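Local coordinates for protein uronate isomerase (Bacillus halodurans C-125, PDB 3HKA) that probably catalyses the isomerisation of uronic acids such as D-fructuronate, which it binds beside a zinc ion, at residues 169-174 with 218-223; 222-227 with 255-260. One frame throughout, in Å; residues are numbered along the deposited sequence.

Contact 1. Residues 169-174 with 218-223. With FIX (D-fructuronic acid), chain D.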
ATOM      1  N   LEU A 169     -21.337   1.490  24.331  1.00 24.59           N
ATOM      2  CA  LEU A 169     -22.650   1.371  23.703  1.00 25.50           C
ATOM      3  C   LEU A 169     -22.601   1.178  22.179  1.00 24.99           C
ATOM      4  O   LEU A 169     -22.445   2.139  21.429  1.00 25.10           O
ATOM      5  CB  LEU A 169     -23.485   2.607  24.057  1.00 22.74           C
ATOM      6  CG  LEU A 169     -24.893   2.734  23.474  1.00 26.08           C
ATOM      7  CD1 LEU A 169     -25.706   1.488  23.790  1.00 24.49           C
ATOM      8  CD2 LEU A 169     -25.562   3.974  24.050  1.00 25.33           C
ATOM      9  N   ARG A 170     -22.735  -0.071  21.735  1.00 24.30           N
ATOM     10  CA  ARG A 170     -22.711  -0.412  20.309  1.00 24.00           C
ATOM     11  C   ARG A 170     -24.100  -0.163  19.715  1.00 25.34           C
ATOM     12  O   ARG A 170     -25.102  -0.644  20.254  1.00 24.49           O
ATOM     13  CB  ARG A 170     -22.303  -1.876  20.139  1.00 23.70           C
ATOM     14  CG  ARG A 170     -22.051  -2.303  18.709  1.00 22.73           C
ATOM     15  CD  ARG A 170     -20.958  -1.464  18.039  1.00 22.63           C
ATOM     16  NE  ARG A 170     -20.703  -1.984  16.703  1.00 23.80           N
ATOM     17  CZ  ARG A 170     -19.690  -2.781  16.388  1.00 19.73           C
ATOM     18  NH1 ARG A 170     -18.809  -3.140  17.308  1.00 23.15           N
ATOM     19  NH2 ARG A 170     -19.597  -3.267  15.160  1.00 21.75           N
ATOM     20  N   LEU A 171     -24.157   0.562  18.594  1.00 23.32           N
ATOM     21  CA  LEU A 171     -25.435   0.932  17.989  1.00 22.74           C
ATOM     22  C   LEU A 171     -25.709   0.573  16.524  1.00 21.64           C
ATOM     23  O   LEU A 171     -26.590   1.167  15.904  1.00 20.98           O
ATOM     24  CB  LEU A 171     -25.625   2.445  18.157  1.00 23.33           C
ATOM     25  CG  LEU A 171     -25.569   2.974  19.597  1.00 26.69           C
ATOM     26  CD1 LEU A 171     -25.381   4.492  19.606  1.00 26.07           C
ATOM     27  CD2 LEU A 171     -26.853   2.584  20.324  1.00 26.13           C
ATOM     28  N   ASP A 172     -24.983  -0.388  15.969  1.00 20.33           N
ATOM     29  CA  ASP A 172     -25.193  -0.765  14.568  1.00 21.85           C
ATOM     30  C   ASP A 172     -26.662  -0.933  14.161  1.00 22.34           C
ATOM     31  O   ASP A 172     -27.094  -0.408  13.132  1.00 21.90           O
ATOM     32  CB  ASP A 172     -24.424  -2.051  14.251  1.00 22.03           C
ATOM     33  CG  ASP A 172     -22.922  -1.842  14.256  1.00 23.35           C
ATOM     34  OD1 ASP A 172     -22.451  -0.991  15.039  1.00 22.68           O
ATOM     35  OD2 ASP A 172     -22.214  -2.536  13.488  1.00 21.39           O
ATOM     36  N   PRO A 173     -27.451  -1.665  14.966  1.00 23.36           N
ATOM     37  CA  PRO A 173     -28.866  -1.872  14.639  1.00 24.46           C
ATOM     38  C   PRO A 173     -29.656  -0.572  14.516  1.00 23.93           C
ATOM     39  O   PRO A 173     -30.500  -0.430  13.637  1.00 24.24           O
ATOM     40  CB  PRO A 173     -29.367  -2.741  15.799  1.00 25.13           C
ATOM     41  CG  PRO A 173     -28.138  -3.488  16.225  1.00 24.89           C
ATOM     42  CD  PRO A 173     -27.086  -2.401  16.189  1.00 23.30           C
ATOM     43  N   LEU A 174     -29.378   0.372  15.404  1.00 24.61           N
ATOM     44  CA  LEU A 174     -30.072   1.651  15.397  1.00 25.02           C
ATOM     45  C   LEU A 174     -29.723   2.502  14.179  1.00 26.06           C
ATOM     46  O   LEU A 174     -30.609   3.018  13.497  1.00 26.32           O
ATOM     47  CB  LEU A 174     -29.730   2.436  16.666  1.00 26.22           C
ATOM     48  CG  LEU A 174     -30.351   3.829  16.787  1.00 26.49           C
ATOM     49  CD1 LEU A 174     -31.867   3.703  16.857  1.00 27.36           C
ATOM     50  CD2 LEU A 174     -29.812   4.525  18.031  1.00 27.53           C
ATOM     51  N   VAL A 218     -17.749   4.077  27.959  1.00 24.76           N
ATOM     52  CA  VAL A 218     -16.596   4.936  27.739  1.00 24.36           C
ATOM     53  C   VAL A 218     -16.748   5.622  26.375  1.00 25.58           C
ATOM     54  O   VAL A 218     -16.110   6.641  26.101  1.00 26.89           O
ATOM     55  CB  VAL A 218     -15.284   4.128  27.810  1.00 25.59           C
ATOM     56  CG1 VAL A 218     -15.047   3.683  29.246  1.00 26.38           C
ATOM     57  CG2 VAL A 218     -15.351   2.911  26.898  1.00 25.65           C
ATOM     58  N   TYR A 219     -17.603   5.057  25.525  1.00 22.97           N
ATOM     59  CA  TYR A 219     -17.881   5.625  24.208  1.00 23.15           C
ATOM     60  C   TYR A 219     -19.023   4.890  23.518  1.00 24.20           C
ATOM     61  O   TYR A 219     -19.394   3.785  23.920  1.00 23.77           O
ATOM     62  CB  TYR A 219     -16.615   5.611  23.314  1.00 21.50           C
ATOM     63  CG  TYR A 219     -16.047   4.249  22.933  1.00 20.57           C
ATOM     64  CD1 TYR A 219     -16.727   3.398  22.054  1.00 20.06           C
ATOM     65  CD2 TYR A 219     -14.809   3.826  23.422  1.00 20.00           C
ATOM     66  CE1 TYR A 219     -16.186   2.165  21.672  1.00 17.49           C
ATOM     67  CE2 TYR A 219     -14.261   2.597  23.047  1.00 18.18           C
ATOM     68  CZ  TYR A 219     -14.954   1.771  22.172  1.00 19.65           C
ATOM     69  OH  TYR A 219     -14.411   0.554  21.805  1.00 18.83           O
ATOM     70  N   MET A 220     -19.612   5.531  22.514  1.00 23.98           N
ATOM     71  CA  MET A 220     -20.671   4.918  21.723  1.00 23.51           C
ATOM     72  C   MET A 220     -19.968   4.491  20.440  1.00 23.58           C
ATOM     73  O   MET A 220     -19.047   5.172  19.985  1.00 23.06           O
ATOM     74  CB  MET A 220     -21.783   5.924  21.427  1.00 25.31           C
ATOM     75  CG  MET A 220     -22.636   6.256  22.648  1.00 28.57           C
ATOM     76  SD  MET A 220     -24.036   7.324  22.283  1.00 31.65           S
ATOM     77  CE  MET A 220     -23.258   8.965  22.401  1.00 30.53           C
ATOM     78  N   ALA A 221     -20.384   3.373  19.852  1.00 22.05           N
ATOM     79  CA  ALA A 221     -19.714   2.887  18.654  1.00 20.86           C
ATOM     80  C   ALA A 221     -20.623   2.339  17.560  1.00 23.09           C
ATOM     81  O   ALA A 221     -21.786   1.996  17.800  1.00 21.79           O
ATOM     82  CB  ALA A 221     -18.700   1.825  19.046  1.00 22.21           C
ATOM     83  N   VAL A 222     -20.068   2.254  16.353  1.00 21.21           N
ATOM     84  CA  VAL A 222     -20.791   1.729  15.203  1.00 20.63           C
ATOM     85  C   VAL A 222     -19.789   1.295  14.138  1.00 22.27           C
ATOM     86  O   VAL A 222     -18.738   1.922  13.982  1.00 23.51           O
ATOM     87  CB  VAL A 222     -21.740   2.799  14.595  1.00 20.90           C
ATOM     88  CG1 VAL A 222     -20.930   3.908  13.925  1.00 20.58           C
ATOM     89  CG2 VAL A 222     -22.685   2.151  13.586  1.00 19.09           C
ATOM     90  N   SER A 223     -20.086   0.204  13.437  1.00 21.59           N
ATOM     91  CA  SER A 223     -19.212  -0.243  12.358  1.00 20.63           C
ATOM     92  C   SER A 223     -19.969   0.221  11.123  1.00 20.64           C
ATOM     93  O   SER A 223     -21.196   0.143  11.078  1.00 21.49           O
ATOM     94  CB  SER A 223     -19.012  -1.770  12.370  1.00 19.56           C
ATOM     95  OG  SER A 223     -20.179  -2.479  12.011  1.00 20.26           O
TER
HETATM   96  O1A FIX D 428     -16.587  -4.942  16.174  1.00 24.51           O
HETATM   97  C1  FIX D 428     -16.858  -5.313  15.006  1.00 26.44           C
HETATM   98  O1B FIX D 428     -17.861  -4.975  14.352  1.00 26.14           O
HETATM   99  C2  FIX D 428     -15.865  -6.268  14.314  1.00 30.28           C
HETATM  100  O2  FIX D 428     -14.589  -6.167  14.956  1.00 28.87           O
HETATM  101  C3  FIX D 428     -16.400  -7.722  14.360  1.00 32.56           C
HETATM  102  O3  FIX D 428     -17.697  -7.756  13.727  1.00 34.06           O
HETATM  103  C4  FIX D 428     -15.534  -8.802  13.644  1.00 34.60           C
HETATM  104  O4  FIX D 428     -16.283 -10.021  13.485  1.00 36.72           O
HETATM  105  C5  FIX D 428     -14.220  -9.133  14.407  1.00 37.68           C
HETATM  106  O5  FIX D 428     -14.184  -9.137  15.643  1.00 39.85           O
HETATM  107  C6  FIX D 428     -12.953  -9.463  13.628  1.00 36.39           C
HETATM  108  O6  FIX D 428     -11.785  -9.201  14.397  1.00 38.43           O
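Asp172 lays its carboxylate against Ser223 and takes two hydrogen bonds from it. Ser223 OG donates to Asp172 OD2 at 2.5 Å, and Ser223 N to Asp172 OD1 at 3.1 Å, both on the syn side but tilted out of the carboxylate plane. Arg170 grips the same carboxylate side-on from above its plane, with the oxygens close to the guanidinium plane. Its NE lies 2.6 Å from Asp172 OD1 in a salt bridge, and its NH2 bonds to Asp172 OD2. NE and Ser223 N reach OD1 from opposite faces, so the carboxylate's rotation is probably fixed. Arg170 has CG anti to the backbone N (chi1 -172°) and bends at chi2 (58°), which carries CD past Ala221 O. The guanidinium also meets D-fructuronic acid: NH2 lies 2.6 Å from FIX O1B, and NH1 3.1 Å from FIX O1A. Asp172 thus probably acts as a second-shell residue that orients the arginine. On the face carrying Leu169 and Met220, Leu169 CD2 lies alongside Met220 CG at 4.0 Å. The strands pair in parallel through Ala221 N to Leu169 O; Leu171 N, at the helix N-cap, bonds to Ala221 O. Helix 198-215 covers Leu169 and Leu171, helix 235-250 packs on Leu171 and Met220, and strand 255-262 flanks strand 220-224.

Contact 2. Residues 222-227 with 255-260; sequences VSLPPT and FAMMIG. With FIX (D-fructuronic acid), chain D.
Strands 222-224 and 255-259 run parallel, their directions 28° apart, with Val222, Ser223 and Leu224 opposite Met257, Met258 and Ile259. Four backbone hydrogen bonds alternate between them: Val222 N to Ala256 O, Met258 N to Val222 O, Leu224 N to Met258 O at 2.7 Å, and Gly260 N to Leu224 O. The face bearing Val222, Leu224, Met257 and Ile259 is apolar here. Val222 CG1 meets the Phe255 ring obliquely, 3.6 Å from CZ. Met257 CG sits over one face of that ring, toward its rim. Leu224 CD1 reaches across to Ile259 CG1 at 3.9 Å and also touches Met257 CB. Ser223 and Met258 share the other face, on the substrate side; Ser223 OG is held by Asp172. Met258 CG lies beside the backbone N, anti to the carbonyl carbon (chi1 -47°). The chain then bends at chi3, and CE comes within 3.1 Å of FIX O1A. Ser223 CB is 3.9 Å from FIX O1B, so both residues line the carboxylate end of the ligand. After the strand, Pro226 rests its ring on the peptide of Gly260, with CG 3.4 Å from Gly260 O. An alanine here lacks CG and CD, and the change would probably strip that cover from the Gly260 carbonyl and let the turn after Pro225 flex. Helix 235-250 links the two strands in a beta-alpha-beta unit. This is the repeating element of the (beta/alpha)8 barrel of the amidohydrolase superfamily, which carries its active site at the C-terminal ends of the strands.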
ATOM      1  N   VAL A 222     -20.068   2.254  16.353  1.00 21.21           N
ATOM      2  CA  VAL A 222     -20.791   1.729  15.203  1.00 20.63           C
ATOM      3  C   VAL A 222     -19.789   1.295  14.138  1.00 22.27           C
ATOM      4  O   VAL A 222     -18.738   1.922  13.982  1.00 23.51           O
ATOM      5  CB  VAL A 222     -21.740   2.799  14.595  1.00 20.90           C
ATOM      6  CG1 VAL A 222     -20.930   3.908  13.925  1.00 20.58           C
ATOM      7  CG2 VAL A 222     -22.685   2.151  13.586  1.00 19.09           C
ATOM      8  N   SER A 223     -20.086   0.204  13.437  1.00 21.59           N
ATOM      9  CA  SER A 223     -19.212  -0.243  12.358  1.00 20.63           C
ATOM     10  C   SER A 223     -19.969   0.221  11.123  1.00 20.64           C
ATOM     11  O   SER A 223     -21.196   0.143  11.078  1.00 21.49           O
ATOM     12  CB  SER A 223     -19.012  -1.770  12.370  1.00 19.56           C
ATOM     13  OG  SER A 223     -20.179  -2.479  12.011  1.00 20.26           O
ATOM     14  N   LEU A 224     -19.242   0.724  10.135  1.00 20.93           N
ATOM     15  CA  LEU A 224     -19.864   1.272   8.939  1.00 19.25           C
ATOM     16  C   LEU A 224     -19.340   0.697   7.629  1.00 16.52           C
ATOM     17  O   LEU A 224     -18.211   0.213   7.555  1.00 16.55           O
ATOM     18  CB  LEU A 224     -19.687   2.793   8.964  1.00 18.03           C
ATOM     19  CG  LEU A 224     -20.265   3.469  10.213  1.00 18.07           C
ATOM     20  CD1 LEU A 224     -19.610   4.839  10.436  1.00 16.50           C
ATOM     21  CD2 LEU A 224     -21.773   3.612  10.057  1.00 16.79           C
ATOM     22  N   PRO A 225     -20.157   0.753   6.566  1.00 18.55           N
ATOM     23  CA  PRO A 225     -19.769   0.226   5.252  1.00 18.80           C
ATOM     24  C   PRO A 225     -18.806   1.142   4.497  1.00 18.20           C
ATOM     25  O   PRO A 225     -18.655   2.303   4.847  1.00 17.87           O
ATOM     26  CB  PRO A 225     -21.109   0.097   4.534  1.00 18.66           C
ATOM     27  CG  PRO A 225     -21.841   1.305   5.027  1.00 20.60           C
ATOM     28  CD  PRO A 225     -21.526   1.306   6.524  1.00 18.75           C
ATOM     29  N   PRO A 226     -18.150   0.621   3.444  1.00 18.62           N
ATOM     30  CA  PRO A 226     -17.201   1.388   2.624  1.00 19.09           C
ATOM     31  C   PRO A 226     -17.867   2.618   1.997  1.00 19.38           C
ATOM     32  O   PRO A 226     -17.209   3.615   1.698  1.00 17.60           O
ATOM     33  CB  PRO A 226     -16.767   0.380   1.558  1.00 18.94           C
ATOM     34  CG  PRO A 226     -16.869  -0.945   2.281  1.00 19.52           C
ATOM     35  CD  PRO A 226     -18.174  -0.797   3.035  1.00 19.09           C
ATOM     36  N   THR A 227     -19.180   2.532   1.813  1.00 18.70           N
ATOM     37  CA  THR A 227     -19.965   3.606   1.210  1.00 20.34           C
ATOM     38  C   THR A 227     -20.409   4.689   2.199  1.00 19.89           C
ATOM     39  O   THR A 227     -21.162   5.596   1.837  1.00 18.96           O
ATOM     40  CB  THR A 227     -21.225   3.031   0.540  1.00 22.91           C
ATOM     41  OG1 THR A 227     -21.933   2.220   1.487  1.00 22.43           O
ATOM     42  CG2 THR A 227     -20.850   2.181  -0.676  1.00 21.63           C
ATOM     43  N   PHE A 255     -17.320   9.255  20.045  1.00 24.20           N
ATOM     44  CA  PHE A 255     -18.066   8.452  19.087  1.00 22.86           C
ATOM     45  C   PHE A 255     -17.054   7.645  18.284  1.00 23.70           C
ATOM     46  O   PHE A 255     -16.216   8.209  17.571  1.00 22.24           O
ATOM     47  CB  PHE A 255     -18.886   9.350  18.161  1.00 22.10           C
ATOM     48  CG  PHE A 255     -19.651   8.600  17.108  1.00 22.16           C
ATOM     49  CD1 PHE A 255     -20.200   7.349  17.382  1.00 22.82           C
ATOM     50  CD2 PHE A 255     -19.861   9.162  15.855  1.00 21.27           C
ATOM     51  CE1 PHE A 255     -20.946   6.671  16.422  1.00 23.07           C
ATOM     52  CE2 PHE A 255     -20.609   8.494  14.886  1.00 22.88           C
ATOM     53  CZ  PHE A 255     -21.153   7.246  15.172  1.00 24.33           C
ATOM     54  N   ALA A 256     -17.119   6.325  18.421  1.00 21.32           N
ATOM     55  CA  ALA A 256     -16.197   5.447  17.719  1.00 21.74           C
ATOM     56  C   ALA A 256     -16.800   4.938  16.421  1.00 21.72           C
ATOM     57  O   ALA A 256     -17.911   4.401  16.413  1.00 22.36           O
ATOM     58  CB  ALA A 256     -15.820   4.275  18.603  1.00 20.06           C
ATOM     59  N   MET A 257     -16.062   5.116  15.329  1.00 20.81           N
ATOM     60  CA  MET A 257     -16.505   4.658  14.016  1.00 19.97           C
ATOM     61  C   MET A 257     -15.496   3.654  13.460  1.00 18.68           C
ATOM     62  O   MET A 257     -14.303   3.950  13.358  1.00 18.11           O
ATOM     63  CB  MET A 257     -16.641   5.838  13.041  1.00 18.62           C
ATOM     64  CG  MET A 257     -17.594   6.928  13.503  1.00 22.62           C
ATOM     65  SD  MET A 257     -17.754   8.278  12.304  1.00 26.26           S
ATOM     66  CE  MET A 257     -16.286   9.203  12.661  1.00 24.56           C
ATOM     67  N   MET A 258     -15.979   2.462  13.118  1.00 16.14           N
ATOM     68  CA  MET A 258     -15.131   1.421  12.549  1.00 16.90           C
ATOM     69  C   MET A 258     -15.645   1.297  11.118  1.00 16.45           C
ATOM     70  O   MET A 258     -16.653   0.650  10.842  1.00 16.33           O
ATOM     71  CB  MET A 258     -15.293   0.126  13.347  1.00 18.67           C
ATOM     72  CG  MET A 258     -15.202   0.378  14.849  1.00 23.04           C
ATOM     73  SD  MET A 258     -14.691  -1.037  15.839  1.00 26.75           S
ATOM     74  CE  MET A 258     -16.211  -1.828  16.088  1.00 26.66           C
ATOM     75  N   ILE A 259     -14.929   1.945  10.212  1.00 16.32           N
ATOM     76  CA  ILE A 259     -15.335   2.027   8.815  1.00 16.75           C
ATOM     77  C   ILE A 259     -14.677   1.081   7.826  1.00 16.08           C
ATOM     78  O   ILE A 259     -13.472   0.840   7.888  1.00 14.82           O
ATOM     79  CB  ILE A 259     -15.115   3.473   8.324  1.00 16.07           C
ATOM     80  CG1 ILE A 259     -15.864   4.433   9.253  1.00 18.26           C
ATOM     81  CG2 ILE A 259     -15.571   3.623   6.876  1.00 15.38           C
ATOM     82  CD1 ILE A 259     -15.348   5.851   9.239  1.00 17.87           C
ATOM     83  N   GLY A 260     -15.485   0.556   6.904  1.00 16.74           N
ATOM     84  CA  GLY A 260     -14.945  -0.311   5.874  1.00 16.76           C
ATOM     85  C   GLY A 260     -15.484  -1.721   5.734  1.00 17.54           C
ATOM     86  O   GLY A 260     -15.104  -2.423   4.798  1.00 15.60           O
TER
HETATM   87  O1A FIX D 428     -16.587  -4.942  16.174  1.00 24.51           O
HETATM   88  C1  FIX D 428     -16.858  -5.313  15.006  1.00 26.44           C
HETATM   89  O1B FIX D 428     -17.861  -4.975  14.352  1.00 26.14           O
HETATM   90  C2  FIX D 428     -15.865  -6.268  14.314  1.00 30.28           C
HETATM   91  O2  FIX D 428     -14.589  -6.167  14.956  1.00 28.87           O
HETATM   92  C3  FIX D 428     -16.400  -7.722  14.360  1.00 32.56           C
HETATM   93  O3  FIX D 428     -17.697  -7.756  13.727  1.00 34.06           O
HETATM   94  C4  FIX D 428     -15.534  -8.802  13.644  1.00 34.60           C
HETATM   95  O4  FIX D 428     -16.283 -10.021  13.485  1.00 36.72           O
HETATM   96  C5  FIX D 428     -14.220  -9.133  14.407  1.00 37.68           C
HETATM   97  O5  FIX D 428     -14.184  -9.137  15.643  1.00 39.85           O
HETATM   98  C6  FIX D 428     -12.953  -9.463  13.628  1.00 36.39           C
HETATM   99  O6  FIX D 428     -11.785  -9.201  14.397  1.00 38.43           O

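Overall arrangement
From the N terminus, strand 169-170 comes first and runs into helix 172-176. The chain then passes through helices 178-187 and 198-215, and contact 1 closes this excursion on strand 220-224. Contact 2 begins where contact 1 ends and closes the next one, around helix 235-250, on strand 255-262. The two loops follow one another, sharing Val222 and Ser223, and neither nests in the other. Strand 220-224 is therefore the middle of three neighbouring parallel strands. A probable hydrogen bond from Ala256 N to Met220 O stitches the contacts together. Arg170 from contact 1 and Met258 from contact 2 pack against each other beside the bound D-fructuronic acid.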